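Local structure of major capsid protein (Faustovirus, 5J7O) at residues 530-535 / 589-594; 444-449 / 568-573; 251-256 / 265-270; 361-366 / 502-507. The protein builds the capsid of a large double-stranded DNA virus as a double jelly-roll subunit that assembles in threes and probably tiles the icosahedral shell. All blocks are in the same frame, centred on the assembly; numbering follows the deposited sequence.

Contact 1 (530-535 / 589-594); sequences KAHGIE and AREFYI
Within one four-stranded antiparallel sheet of this double jelly-roll protein, Lys530 and Ala531 pair with Tyr593 and Phe592, joining strand 526-531 to strand 592-597. Lys530 and Tyr593 are the hydrogen-bonded pair. Lys530 N reaches Tyr593 O in a nearly straight bond (3.0 Å, 173°), whereas the return bond from Tyr593 N to Lys530 O is shorter, 2.7 Å, but bent to 139°. The next pair, Ala531 and Phe592, is non-hydrogen-bonded, with CA atoms 4.3 Å apart.

One face of the sheet, with Ala531 and Phe592, is buried; the other, with Lys530 and Tyr593, is partly exposed. On the buried face, Phe592 has its CG anti to the backbone N, which brings ring atoms CD2 and CE2 to Ala531 CB, CD2 at 3.5 Å in an oblique approach. On the other face, Tyr593 CB lies 3.4 Å from Lys530 O, which sits at the ring's edge and in its plane. The extended lysine chain leads away from that ring.

After Ala531 the chain reverses in a two-residue hairpin. His532 and Gly533 both have positive phi, close to a type I' turn, and Ala531 N bonds to Ile534 O. The ladder still gains one bond there, His532 N to Glu591 O at 2.9 Å. That same oxygen takes a CA-H contact from Ala531 CA at 3.3 Å, so two neighbouring residues grip it. Glu591 then crosses His532 at about a right angle, its extended chain bringing OE2 to 3.8 Å from His532 ND1.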
loop_
_atom_site.group_PDB
_atom_site.type_symbol
_atom_site.label_atom_id
_atom_site.label_comp_id
_atom_site.label_asym_id
_atom_site.label_seq_id
_atom_site.Cartn_x
_atom_site.Cartn_y
_atom_site.Cartn_z
ATOM N N LYS B 530 -19.126 14.526 27.648
ATOM C CA LYS B 530 -20.115 15.267 28.421
ATOM C C LYS B 530 -19.503 16.592 28.853
ATOM O O LYS B 530 -18.459 16.606 29.513
ATOM C CB LYS B 530 -20.571 14.458 29.639
ATOM C CG LYS B 530 -21.552 15.173 30.546
ATOM C CD LYS B 530 -21.869 14.322 31.764
ATOM C CE LYS B 530 -22.892 14.994 32.659
ATOM N NZ LYS B 530 -23.232 14.146 33.835
ATOM N N ALA B 531 -20.150 17.696 28.487
ATOM C CA ALA B 531 -19.627 19.027 28.764
ATOM C C ALA B 531 -20.750 19.928 29.253
ATOM O O ALA B 531 -21.780 20.054 28.584
ATOM C CB ALA B 531 -18.970 19.632 27.519
ATOM N N HIS B 532 -20.539 20.560 30.410
ATOM C CA HIS B 532 -21.529 21.450 31.022
ATOM C C HIS B 532 -22.853 20.721 31.237
ATOM O O HIS B 532 -23.933 21.275 31.015
ATOM C CB HIS B 532 -21.726 22.715 30.182
ATOM C CG HIS B 532 -22.203 23.900 30.962
ATOM N ND1 HIS B 532 -21.463 24.475 31.974
ATOM C CD2 HIS B 532 -23.341 24.631 30.868
ATOM C CE1 HIS B 532 -22.126 25.501 32.474
ATOM N NE2 HIS B 532 -23.269 25.617 31.821
ATOM N N GLY B 533 -22.767 19.465 31.670
ATOM C CA GLY B 533 -23.954 18.645 31.851
ATOM C C GLY B 533 -24.725 18.397 30.577
ATOM O O GLY B 533 -25.948 18.233 30.619
ATOM N N ILE B 534 -24.040 18.366 29.438
ATOM C CA ILE B 534 -24.673 18.211 28.138
ATOM C C ILE B 534 -23.941 17.123 27.368
ATOM O O ILE B 534 -22.706 17.076 27.359
ATOM C CB ILE B 534 -24.682 19.541 27.356
ATOM C CG1 ILE B 534 -25.650 20.521 28.020
ATOM C CG2 ILE B 534 -25.043 19.314 25.894
ATOM C CD1 ILE B 534 -25.494 21.945 27.564
ATOM N N GLU B 535 -24.706 16.241 26.735
ATOM C CA GLU B 535 -24.153 15.120 25.986
ATOM C C GLU B 535 -23.824 15.587 24.573
ATOM O O GLU B 535 -24.725 15.872 23.779
ATOM C CB GLU B 535 -25.139 13.956 25.968
ATOM C CG GLU B 535 -24.496 12.595 25.778
ATOM C CD GLU B 535 -25.496 11.465 25.903
ATOM O OE1 GLU B 535 -26.403 11.374 25.048
ATOM O OE2 GLU B 535 -25.386 10.677 26.864
ATOM N N ALA B 589 -16.514 23.989 27.571
ATOM C CA ALA B 589 -15.135 23.516 27.601
ATOM C C ALA B 589 -14.521 23.623 28.989
ATOM O O ALA B 589 -13.579 22.885 29.298
ATOM C CB ALA B 589 -14.287 24.296 26.593
ATOM N N ARG B 590 -15.023 24.530 29.830
ATOM C CA ARG B 590 -14.482 24.702 31.173
ATOM C C ARG B 590 -14.937 23.618 32.144
ATOM O O ARG B 590 -14.327 23.460 33.208
ATOM C CB ARG B 590 -14.852 26.086 31.715
ATOM C CG ARG B 590 -13.850 27.170 31.335
ATOM C CD ARG B 590 -14.383 28.576 31.569
ATOM N NE ARG B 590 -15.135 28.696 32.815
ATOM C CZ ARG B 590 -16.430 28.987 32.875
ATOM N NH1 ARG B 590 -17.114 29.198 31.758
ATOM N NH2 ARG B 590 -17.042 29.077 34.049
ATOM N N GLU B 591 -15.991 22.867 31.807
ATOM C CA GLU B 591 -16.428 21.709 32.588
ATOM C C GLU B 591 -16.642 20.545 31.616
ATOM O O GLU B 591 -17.772 20.167 31.299
ATOM C CB GLU B 591 -17.692 22.016 33.392
ATOM C CG GLU B 591 -17.987 20.982 34.468
ATOM C CD GLU B 591 -19.417 21.042 34.968
ATOM O OE1 GLU B 591 -19.742 20.308 35.925
ATOM O OE2 GLU B 591 -20.216 21.817 34.400
ATOM N N PHE B 592 -15.535 19.970 31.154
ATOM C CA PHE B 592 -15.519 19.031 30.040
ATOM C C PHE B 592 -15.060 17.666 30.534
ATOM O O PHE B 592 -14.046 17.566 31.233
ATOM C CB PHE B 592 -14.589 19.546 28.938
ATOM C CG PHE B 592 -14.758 18.858 27.617
ATOM C CD1 PHE B 592 -14.101 17.668 27.350
ATOM C CD2 PHE B 592 -15.550 19.417 26.631
ATOM C CE1 PHE B 592 -14.248 17.041 26.129
ATOM C CE2 PHE B 592 -15.701 18.796 25.408
ATOM C CZ PHE B 592 -15.046 17.609 25.156
ATOM N N TYR B 593 -15.792 16.617 30.160
ATOM C CA TYR B 593 -15.507 15.268 30.632
ATOM C C TYR B 593 -15.444 14.294 29.466
ATOM O O TYR B 593 -16.319 14.302 28.594
ATOM C CB TYR B 593 -16.562 14.798 31.639
ATOM C CG TYR B 593 -16.442 15.457 32.992
ATOM C CD1 TYR B 593 -17.036 16.687 33.237
ATOM C CD2 TYR B 593 -15.736 14.851 34.022
ATOM C CE1 TYR B 593 -16.929 17.296 34.472
ATOM C CE2 TYR B 593 -15.624 15.451 35.259
ATOM C CZ TYR B 593 -16.222 16.674 35.479
ATOM O OH TYR B 593 -16.114 17.277 36.711
ATOM N N ILE B 594 -14.407 13.460 29.460
ATOM C CA ILE B 594 -14.299 12.317 28.563
ATOM C C ILE B 594 -14.414 11.064 29.418
ATOM O O ILE B 594 -13.590 10.837 30.313
ATOM C CB ILE B 594 -12.980 12.328 27.774
ATOM C CG1 ILE B 594 -12.913 13.548 26.854
ATOM C CG2 ILE B 594 -12.827 11.042 26.975
ATOM C CD1 ILE B 594 -11.616 13.655 26.080
#

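Contact 2 (444-449 / 568-573); sequences VEFIYL and FLNFCL
Phe446 meets Phe568 diagonally, two residues off its partner Asn570, and its side chain can be followed outward atom by atom. CB starts beside the opposite backbone, 3.2 Å from Leu569 O. With chi1 at 41°, CG falls between the backbone N and the carbonyl carbon, which lays the ring under the end of Phe568. Phe446 CG is 3.4 Å from Phe568 CZ, which stands over one ring face, offset toward the rim. The ring then divides its contacts: CD2 continues along Phe568 CZ and CE2, while CD1 comes to 4.0 Å from Cys572 SG, a sulfur placed at the ring edge in its plane. CE2 remains beside Phe568 CE2. The two ring planes are only 28° apart but slid so far that they barely overlap. Tyr448 completes the cluster, its CE2 at the edge of the Phe568 ring.

Beneath these aromatics the backbones run antiparallel. Ile447 and Leu569 exchange two hydrogen bonds, the one from Leu569 N to Ile447 O being nearly straight (2.9 Å, 171°). Where the first strand turns its corner, Phe571 N extends the ladder to Glu445 O. Asn570 OD1 accepts from Cys572 N at 2.9 Å, an Asx turn that ends the other strand, and Cys572 O is held by Tyr71 OH of the second subunit.

Ile447, Leu449 and Leu569 face the opposite way, onto Phe592 and Ile594 of strand 592-597. Within the chain, strand 567-570 is an outermost strand of one four-stranded sheet, which packs face to face on another, as in the beta sandwich of a jelly-roll.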
loop_
_atom_site.group_PDB
_atom_site.type_symbol
_atom_site.label_atom_id
_atom_site.label_comp_id
_atom_site.label_asym_id
_atom_site.label_seq_id
_atom_site.Cartn_x
_atom_site.Cartn_y
_atom_site.Cartn_z
ATOM N N VAL B 444 -12.900 24.233 21.014
ATOM C CA VAL B 444 -12.222 23.014 20.594
ATOM C C VAL B 444 -12.824 22.544 19.278
ATOM O O VAL B 444 -14.044 22.377 19.169
ATOM C CB VAL B 444 -12.325 21.915 21.665
ATOM C CG1 VAL B 444 -11.645 20.643 21.182
ATOM C CG2 VAL B 444 -11.713 22.393 22.974
ATOM N N GLU B 445 -11.964 22.333 18.280
ATOM C CA GLU B 445 -12.404 21.752 17.016
ATOM C C GLU B 445 -12.545 20.238 17.127
ATOM O O GLU B 445 -13.577 19.672 16.751
ATOM C CB GLU B 445 -11.422 22.107 15.899
ATOM C CG GLU B 445 -11.497 23.539 15.412
ATOM C CD GLU B 445 -10.608 23.777 14.206
ATOM O OE1 GLU B 445 -9.395 23.488 14.294
ATOM O OE2 GLU B 445 -11.123 24.238 13.167
ATOM N N PHE B 446 -11.511 19.571 17.634
ATOM C CA PHE B 446 -11.533 18.125 17.803
ATOM C C PHE B 446 -10.469 17.738 18.822
ATOM O O PHE B 446 -9.672 18.569 19.264
ATOM C CB PHE B 446 -11.321 17.397 16.471
ATOM C CG PHE B 446 -10.271 18.019 15.596
ATOM C CD1 PHE B 446 -10.619 18.940 14.622
ATOM C CD2 PHE B 446 -8.936 17.676 15.740
ATOM C CE1 PHE B 446 -9.657 19.513 13.813
ATOM C CE2 PHE B 446 -7.970 18.244 14.931
ATOM C CZ PHE B 446 -8.332 19.164 13.968
ATOM N N ILE B 447 -10.475 16.460 19.196
ATOM C CA ILE B 447 -9.606 15.939 20.247
ATOM C C ILE B 447 -9.071 14.578 19.820
ATOM O O ILE B 447 -9.850 13.680 19.482
ATOM C CB ILE B 447 -10.345 15.815 21.596
ATOM C CG1 ILE B 447 -10.879 17.173 22.055
ATOM C CG2 ILE B 447 -9.434 15.212 22.655
ATOM C CD1 ILE B 447 -11.685 17.118 23.336
ATOM N N TYR B 448 -7.748 14.423 19.840
ATOM C CA TYR B 448 -7.138 13.109 19.684
ATOM C C TYR B 448 -7.144 12.396 21.032
ATOM O O TYR B 448 -6.774 12.985 22.052
ATOM C CB TYR B 448 -5.706 13.229 19.160
ATOM C CG TYR B 448 -5.537 14.077 17.917
ATOM C CD1 TYR B 448 -5.036 15.370 18.002
ATOM C CD2 TYR B 448 -5.857 13.581 16.659
ATOM C CE1 TYR B 448 -4.868 16.149 16.872
ATOM C CE2 TYR B 448 -5.694 14.355 15.522
ATOM C CZ TYR B 448 -5.198 15.638 15.635
ATOM O OH TYR B 448 -5.031 16.413 14.510
ATOM N N LEU B 449 -7.564 11.132 21.041
ATOM C CA LEU B 449 -7.742 10.393 22.283
ATOM C C LEU B 449 -7.039 9.044 22.215
ATOM O O LEU B 449 -6.957 8.416 21.155
ATOM C CB LEU B 449 -9.230 10.184 22.602
ATOM C CG LEU B 449 -9.551 9.510 23.939
ATOM C CD1 LEU B 449 -9.067 10.364 25.103
ATOM C CD2 LEU B 449 -11.037 9.213 24.065
ATOM N N PHE B 568 -10.755 9.787 17.488
ATOM C CA PHE B 568 -10.870 11.151 16.981
ATOM C C PHE B 568 -12.256 11.675 17.335
ATOM O O PHE B 568 -13.251 11.260 16.731
ATOM C CB PHE B 568 -10.631 11.182 15.468
ATOM C CG PHE B 568 -10.543 12.564 14.883
ATOM C CD1 PHE B 568 -11.678 13.212 14.424
ATOM C CD2 PHE B 568 -9.320 13.207 14.771
ATOM C CE1 PHE B 568 -11.599 14.478 13.878
ATOM C CE2 PHE B 568 -9.236 14.476 14.224
ATOM C CZ PHE B 568 -10.377 15.111 13.778
ATOM N N LEU B 569 -12.324 12.577 18.314
ATOM C CA LEU B 569 -13.586 13.169 18.749
ATOM C C LEU B 569 -13.787 14.479 17.995
ATOM O O LEU B 569 -13.136 15.481 18.300
ATOM C CB LEU B 569 -13.584 13.406 20.258
ATOM C CG LEU B 569 -12.975 12.348 21.184
ATOM C CD1 LEU B 569 -13.026 12.821 22.629
ATOM C CD2 LEU B 569 -13.680 11.015 21.039
ATOM N N ASN B 570 -14.701 14.482 17.029
ATOM C CA ASN B 570 -14.867 15.607 16.119
ATOM C C ASN B 570 -16.021 16.502 16.556
ATOM O O ASN B 570 -17.065 16.021 17.005
ATOM C CB ASN B 570 -15.106 15.113 14.691
ATOM C CG ASN B 570 -15.188 16.247 13.689
ATOM O OD1 ASN B 570 -14.726 17.357 13.948
ATOM N ND2 ASN B 570 -15.776 15.969 12.532
ATOM N N PHE B 571 -15.825 17.816 16.408
ATOM C CA PHE B 571 -16.851 18.802 16.725
ATOM C C PHE B 571 -17.018 19.841 15.622
ATOM O O PHE B 571 -17.766 20.809 15.808
ATOM C CB PHE B 571 -16.537 19.501 18.052
ATOM C CG PHE B 571 -16.242 18.556 19.177
ATOM C CD1 PHE B 571 -17.270 17.909 19.843
ATOM C CD2 PHE B 571 -14.937 18.312 19.570
ATOM C CE1 PHE B 571 -17.002 17.039 20.881
ATOM C CE2 PHE B 571 -14.662 17.444 20.607
ATOM C CZ PHE B 571 -15.696 16.805 21.263
ATOM N N CYS B 572 -16.338 19.675 14.491
ATOM C CA CYS B 572 -16.482 20.564 13.349
ATOM C C CYS B 572 -16.801 19.738 12.110
ATOM O O CYS B 572 -16.619 18.518 12.086
ATOM C CB CYS B 572 -15.215 21.399 13.114
ATOM S SG CYS B 572 -13.760 20.433 12.653
ATOM N N LEU B 573 -17.285 20.423 11.073
ATOM C CA LEU B 573 -17.672 19.729 9.850
ATOM C C LEU B 573 -16.478 19.398 8.967
ATOM O O LEU B 573 -16.513 18.402 8.236
ATOM C CB LEU B 573 -18.680 20.565 9.062
ATOM C CG LEU B 573 -20.105 20.625 9.613
ATOM C CD1 LEU B 573 -20.978 21.501 8.730
ATOM C CD2 LEU B 573 -20.688 19.226 9.731
#

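Contact 3 (251-256 / 265-270); sequences IVALSD and SPVNAA
Ser265 ties together a turn formed by Ile251 to Leu254, inside the long irregular loop between strands 232-240 and 273-280. Neither segment is regular strand, and a side-chain hydroxyl works beside a backbone bond. The serine oxygen is swung anti to its own backbone nitrogen (chi1 167°), which places OG between Ile251 O and Leu254 N. From there it donates to Ile251 O at 2.8 Å. It also accepts from Leu254 N in an almost linear bond (2.9 Å, 175°). One hydroxyl thereby links a carbonyl and an amide three residues apart, with Leu254 CB and CG lying beside it.

A second grip involves the carbonyl of Pro266. Ala253 N bonds to Pro266 O at 2.9 Å, Ala253 itself having positive phi, and Val252 CA makes a CA-H contact to the same oxygen at 3.2 Å. Val252 turns CG1 anti to its nitrogen, which leaves that methyl 3.6 Å from Pro266 O.

Apolar groups flank these bonds. Ile251 and Pro266 cross at about a right angle, Ile251 CG2 lying 4.0 Å from Pro266 CG. Both also pack on the second subunit, Ile251 on its Val346 and Pro266 on its Tyr480; Val252 packs on Gln161 of the third subunit. At the exposed margin, Val267 CG1 approaches Ala253 CB to 4.3 Å.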
loop_
_atom_site.group_PDB
_atom_site.type_symbol
_atom_site.label_atom_id
_atom_site.label_comp_id
_atom_site.label_asym_id
_atom_site.label_seq_id
_atom_site.Cartn_x
_atom_site.Cartn_y
_atom_site.Cartn_z
ATOM N N ILE B 251 4.655 -37.516 -8.005
ATOM C CA ILE B 251 3.483 -36.990 -7.312
ATOM C C ILE B 251 2.658 -36.060 -8.186
ATOM O O ILE B 251 1.614 -35.563 -7.736
ATOM C CB ILE B 251 3.885 -36.286 -5.999
ATOM C CG1 ILE B 251 2.745 -36.343 -4.977
ATOM C CG2 ILE B 251 4.308 -34.845 -6.265
ATOM C CD1 ILE B 251 3.142 -35.887 -3.588
ATOM N N VAL B 252 3.067 -35.834 -9.431
ATOM C CA VAL B 252 2.449 -34.827 -10.286
ATOM C C VAL B 252 1.362 -35.466 -11.141
ATOM O O VAL B 252 1.610 -36.455 -11.843
ATOM C CB VAL B 252 3.505 -34.139 -11.167
ATOM C CG1 VAL B 252 2.835 -33.288 -12.231
ATOM C CG2 VAL B 252 4.430 -33.293 -10.310
ATOM N N ALA B 253 0.157 -34.892 -11.084
ATOM C CA ALA B 253 -0.954 -35.257 -11.967
ATOM C C ALA B 253 -1.300 -36.742 -11.859
ATOM O O ALA B 253 -1.377 -37.462 -12.857
ATOM C CB ALA B 253 -0.652 -34.867 -13.417
ATOM N N LEU B 254 -1.519 -37.196 -10.630
ATOM C CA LEU B 254 -1.903 -38.575 -10.378
ATOM C C LEU B 254 -3.418 -38.727 -10.444
ATOM O O LEU B 254 -4.171 -37.811 -10.104
ATOM C CB LEU B 254 -1.401 -39.035 -9.009
ATOM C CG LEU B 254 0.095 -38.908 -8.721
ATOM C CD1 LEU B 254 0.380 -39.224 -7.261
ATOM C CD2 LEU B 254 0.900 -39.817 -9.637
ATOM N N SER B 255 -3.857 -39.898 -10.893
ATOM C CA SER B 255 -5.262 -40.276 -10.885
ATOM C C SER B 255 -5.414 -41.578 -10.112
ATOM O O SER B 255 -4.541 -42.449 -10.176
ATOM C CB SER B 255 -5.808 -40.444 -12.309
ATOM O OG SER B 255 -5.755 -39.225 -13.027
ATOM N N ASP B 256 -6.516 -41.708 -9.377
ATOM C CA ASP B 256 -6.740 -42.922 -8.608
ATOM C C ASP B 256 -7.243 -44.039 -9.523
ATOM O O ASP B 256 -7.340 -43.885 -10.744
ATOM C CB ASP B 256 -7.700 -42.660 -7.445
ATOM C CG ASP B 256 -9.037 -42.080 -7.887
ATOM O OD1 ASP B 256 -9.465 -42.319 -9.035
ATOM O OD2 ASP B 256 -9.671 -41.383 -7.066
ATOM N N SER B 265 -2.437 -34.105 -5.248
ATOM C CA SER B 265 -1.448 -34.312 -6.296
ATOM C C SER B 265 -1.315 -33.027 -7.101
ATOM O O SER B 265 -2.238 -32.688 -7.858
ATOM C CB SER B 265 -1.857 -35.466 -7.199
ATOM O OG SER B 265 -1.081 -35.490 -8.384
ATOM N N PRO B 266 -0.216 -32.287 -6.974
ATOM C CA PRO B 266 -0.072 -31.048 -7.745
ATOM C C PRO B 266 -0.001 -31.321 -9.239
ATOM O O PRO B 266 0.418 -32.393 -9.685
ATOM C CB PRO B 266 1.244 -30.455 -7.226
ATOM C CG PRO B 266 1.985 -31.616 -6.651
ATOM C CD PRO B 266 0.941 -32.536 -6.098
ATOM N N VAL B 267 -0.430 -30.330 -10.015
ATOM C CA VAL B 267 -0.404 -30.396 -11.468
ATOM C C VAL B 267 0.440 -29.237 -11.986
ATOM O O VAL B 267 0.893 -28.380 -11.227
ATOM C CB VAL B 267 -1.816 -30.368 -12.084
ATOM C CG1 VAL B 267 -2.653 -31.521 -11.549
ATOM C CG2 VAL B 267 -2.494 -29.037 -11.801
ATOM N N ASN B 268 0.648 -29.227 -13.300
ATOM C CA ASN B 268 1.411 -28.157 -13.928
ATOM C C ASN B 268 0.770 -26.803 -13.645
ATOM O O ASN B 268 -0.437 -26.696 -13.418
ATOM C CB ASN B 268 1.506 -28.379 -15.438
ATOM C CG ASN B 268 2.433 -29.521 -15.804
ATOM O OD1 ASN B 268 3.423 -29.780 -15.118
ATOM N ND2 ASN B 268 2.120 -30.207 -16.899
ATOM N N ALA B 269 1.597 -25.764 -13.653
ATOM C CA ALA B 269 1.109 -24.414 -13.426
ATOM C C ALA B 269 0.438 -23.870 -14.682
ATOM O O ALA B 269 0.796 -24.225 -15.809
ATOM C CB ALA B 269 2.253 -23.492 -13.004
ATOM N N ALA B 270 -0.554 -23.006 -14.474
ATOM C CA ALA B 270 -1.251 -22.360 -15.576
ATOM C C ALA B 270 -0.702 -20.978 -15.905
ATOM O O ALA B 270 -0.900 -20.502 -17.028
ATOM C CB ALA B 270 -2.749 -22.247 -15.269
#

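Contact 4 (361-366 / 502-507); sequences GVLLTQ and TFKQSA
Lys504 reaches Leu364 through two torsions: CG lies beside the backbone N (chi1 -53°), and the chain then bends once, at chi2 (-59°), before running straight to the ammonium group. This route brings CD to 3.2 Å from Leu364 O and ends with a hydrogen bond from Lys504 NZ to that oxygen, 2.9 Å. The nitrogen sits well above the carbonyl plane and is therefore off the lone-pair directions. Leu363, crossing the lysine at about a right angle, sets CD2 3.5 Å from Lys504 NZ.

Gln366 and Gln505 share the same first torsion, each CG anti to the carbonyl carbon. Both chains are extended beyond it, lie side by side and point the same way from one face of the sheet. Gln505 NE2 rests 3.4 Å from Gln366 CG, and the two amide planes are 36° apart. As modelled, Gln366 NE2 and Gln505 NE2 are 3.5 Å apart and both donors, so this is packing and not an amide-amide bond.

The backbones run in the same general sense but splayed, with one parallel bridge, Gln366 to Gln505, and Gln505 N bonded to Thr365 O at 3.2 Å. Thr365 and Gln366 together face Leu350, a classic beta bulge, at the start of strand 364-375 in a seven-stranded mixed sheet.

Lys504 NZ also bonds to Thr501 O and forms a salt bridge with Asp493 of the third subunit. One ammonium group therefore joins two places in its own chain to a carboxylate across the trimer interface, where that negative charge would be expected to stabilise its protonated form.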
loop_
_atom_site.group_PDB
_atom_site.type_symbol
_atom_site.label_atom_id
_atom_site.label_comp_id
_atom_site.label_asym_id
_atom_site.label_seq_id
_atom_site.Cartn_x
_atom_site.Cartn_y
_atom_site.Cartn_z
ATOM N N GLY B 361 20.804 -47.953 24.358
ATOM C CA GLY B 361 19.945 -48.664 23.427
ATOM C C GLY B 361 20.705 -49.099 22.190
ATOM O O GLY B 361 21.674 -48.465 21.773
ATOM N N VAL B 362 20.251 -50.200 21.590
ATOM C CA VAL B 362 21.050 -50.882 20.578
ATOM C C VAL B 362 20.465 -50.713 19.179
ATOM O O VAL B 362 21.069 -50.054 18.323
ATOM C CB VAL B 362 21.209 -52.371 20.933
ATOM C CG1 VAL B 362 22.071 -53.066 19.904
ATOM C CG2 VAL B 362 21.818 -52.517 22.321
ATOM N N LEU B 363 19.301 -51.308 18.926
ATOM C CA LEU B 363 18.723 -51.337 17.581
ATOM C C LEU B 363 17.938 -50.051 17.353
ATOM O O LEU B 363 16.760 -49.959 17.707
ATOM C CB LEU B 363 17.843 -52.570 17.399
ATOM C CG LEU B 363 17.594 -53.084 15.974
ATOM C CD1 LEU B 363 17.045 -54.501 16.011
ATOM C CD2 LEU B 363 16.652 -52.179 15.187
ATOM N N LEU B 364 18.580 -49.064 16.731
ATOM C CA LEU B 364 17.947 -47.774 16.478
ATOM C C LEU B 364 17.077 -47.853 15.229
ATOM O O LEU B 364 17.574 -48.136 14.134
ATOM C CB LEU B 364 19.003 -46.682 16.323
ATOM C CG LEU B 364 18.449 -45.314 15.919
ATOM C CD1 LEU B 364 17.549 -44.753 17.009
ATOM C CD2 LEU B 364 19.573 -44.344 15.591
ATOM N N THR B 365 15.782 -47.580 15.392
ATOM C CA THR B 365 14.810 -47.658 14.308
ATOM C C THR B 365 14.478 -46.294 13.712
ATOM O O THR B 365 14.499 -46.132 12.487
ATOM C CB THR B 365 13.526 -48.333 14.807
ATOM O OG1 THR B 365 13.796 -49.706 15.119
ATOM C CG2 THR B 365 12.433 -48.263 13.751
ATOM N N GLN B 366 14.170 -45.307 14.552
ATOM C CA GLN B 366 13.773 -43.983 14.094
ATOM C C GLN B 366 14.581 -42.916 14.817
ATOM O O GLN B 366 14.841 -43.026 16.018
ATOM C CB GLN B 366 12.277 -43.736 14.323
ATOM C CG GLN B 366 11.362 -44.751 13.664
ATOM C CD GLN B 366 9.903 -44.514 13.995
ATOM O OE1 GLN B 366 9.492 -43.383 14.260
ATOM N NE2 GLN B 366 9.113 -45.581 13.993
ATOM N N THR B 502 15.896 -52.933 9.223
ATOM C CA THR B 502 17.089 -52.428 8.557
ATOM C C THR B 502 16.794 -51.215 7.684
ATOM O O THR B 502 17.734 -50.563 7.216
ATOM C CB THR B 502 17.728 -53.531 7.707
ATOM O OG1 THR B 502 16.826 -53.908 6.659
ATOM C CG2 THR B 502 18.035 -54.752 8.563
ATOM N N PHE B 503 15.516 -50.906 7.463
ATOM C CA PHE B 503 15.084 -49.746 6.684
ATOM C C PHE B 503 14.890 -48.585 7.657
ATOM O O PHE B 503 13.789 -48.305 8.138
ATOM C CB PHE B 503 13.809 -50.076 5.917
ATOM C CG PHE B 503 13.507 -49.139 4.785
ATOM C CD1 PHE B 503 14.445 -48.223 4.340
ATOM C CD2 PHE B 503 12.266 -49.173 4.170
ATOM C CE1 PHE B 503 14.148 -47.362 3.299
ATOM C CE2 PHE B 503 11.963 -48.312 3.136
ATOM C CZ PHE B 503 12.903 -47.407 2.698
ATOM N N LYS B 504 15.990 -47.895 7.948
ATOM C CA LYS B 504 15.988 -46.890 8.999
ATOM C C LYS B 504 15.252 -45.629 8.559
ATOM O O LYS B 504 15.153 -45.321 7.368
ATOM C CB LYS B 504 17.420 -46.539 9.401
ATOM C CG LYS B 504 18.281 -47.739 9.764
ATOM C CD LYS B 504 17.685 -48.532 10.913
ATOM C CE LYS B 504 18.622 -49.650 11.340
ATOM N NZ LYS B 504 18.083 -50.438 12.483
ATOM N N GLN B 505 14.741 -44.894 9.546
ATOM C CA GLN B 505 14.022 -43.650 9.320
ATOM C C GLN B 505 14.753 -42.491 9.983
ATOM O O GLN B 505 15.360 -42.643 11.048
ATOM C CB GLN B 505 12.594 -43.716 9.871
ATOM C CG GLN B 505 11.777 -44.884 9.371
ATOM C CD GLN B 505 10.438 -44.995 10.071
ATOM O OE1 GLN B 505 9.611 -44.084 10.006
ATOM N NE2 GLN B 505 10.220 -46.112 10.756
ATOM N N SER B 506 14.676 -41.326 9.346
ATOM C CA SER B 506 15.237 -40.106 9.908
ATOM C C SER B 506 14.406 -38.925 9.430
ATOM O O SER B 506 13.902 -38.916 8.305
ATOM C CB SER B 506 16.708 -39.925 9.517
ATOM O OG SER B 506 17.294 -38.863 10.247
ATOM N N ALA B 507 14.261 -37.931 10.303
ATOM C CA ALA B 507 13.460 -36.757 9.997
ATOM C C ALA B 507 13.978 -35.578 10.804
ATOM O O ALA B 507 14.472 -35.743 11.922
ATOM C CB ALA B 507 11.974 -36.993 10.294
#

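Contacts 1 and 2 lie together, centres 14 Å apart, on two sheets packed face to face, and touch through apolar side chains. Contact 2 is wholly buried and rich in aromatic packing, whereas contact 1 runs from that core to an exposed hairpin turn. Contacts 3 and 4 are remote, contact 4 about 70 Å from contact 2 between centres, and partly buried against neighbouring subunits. Each of these two adds side-chain bonds to a single backbone bond: a serine hydroxyl in an irregular loop in contact 3, a lysine beside a parallel strand pair in contact 4. Contacts 1 and 2 rest mainly on antiparallel backbone ladders.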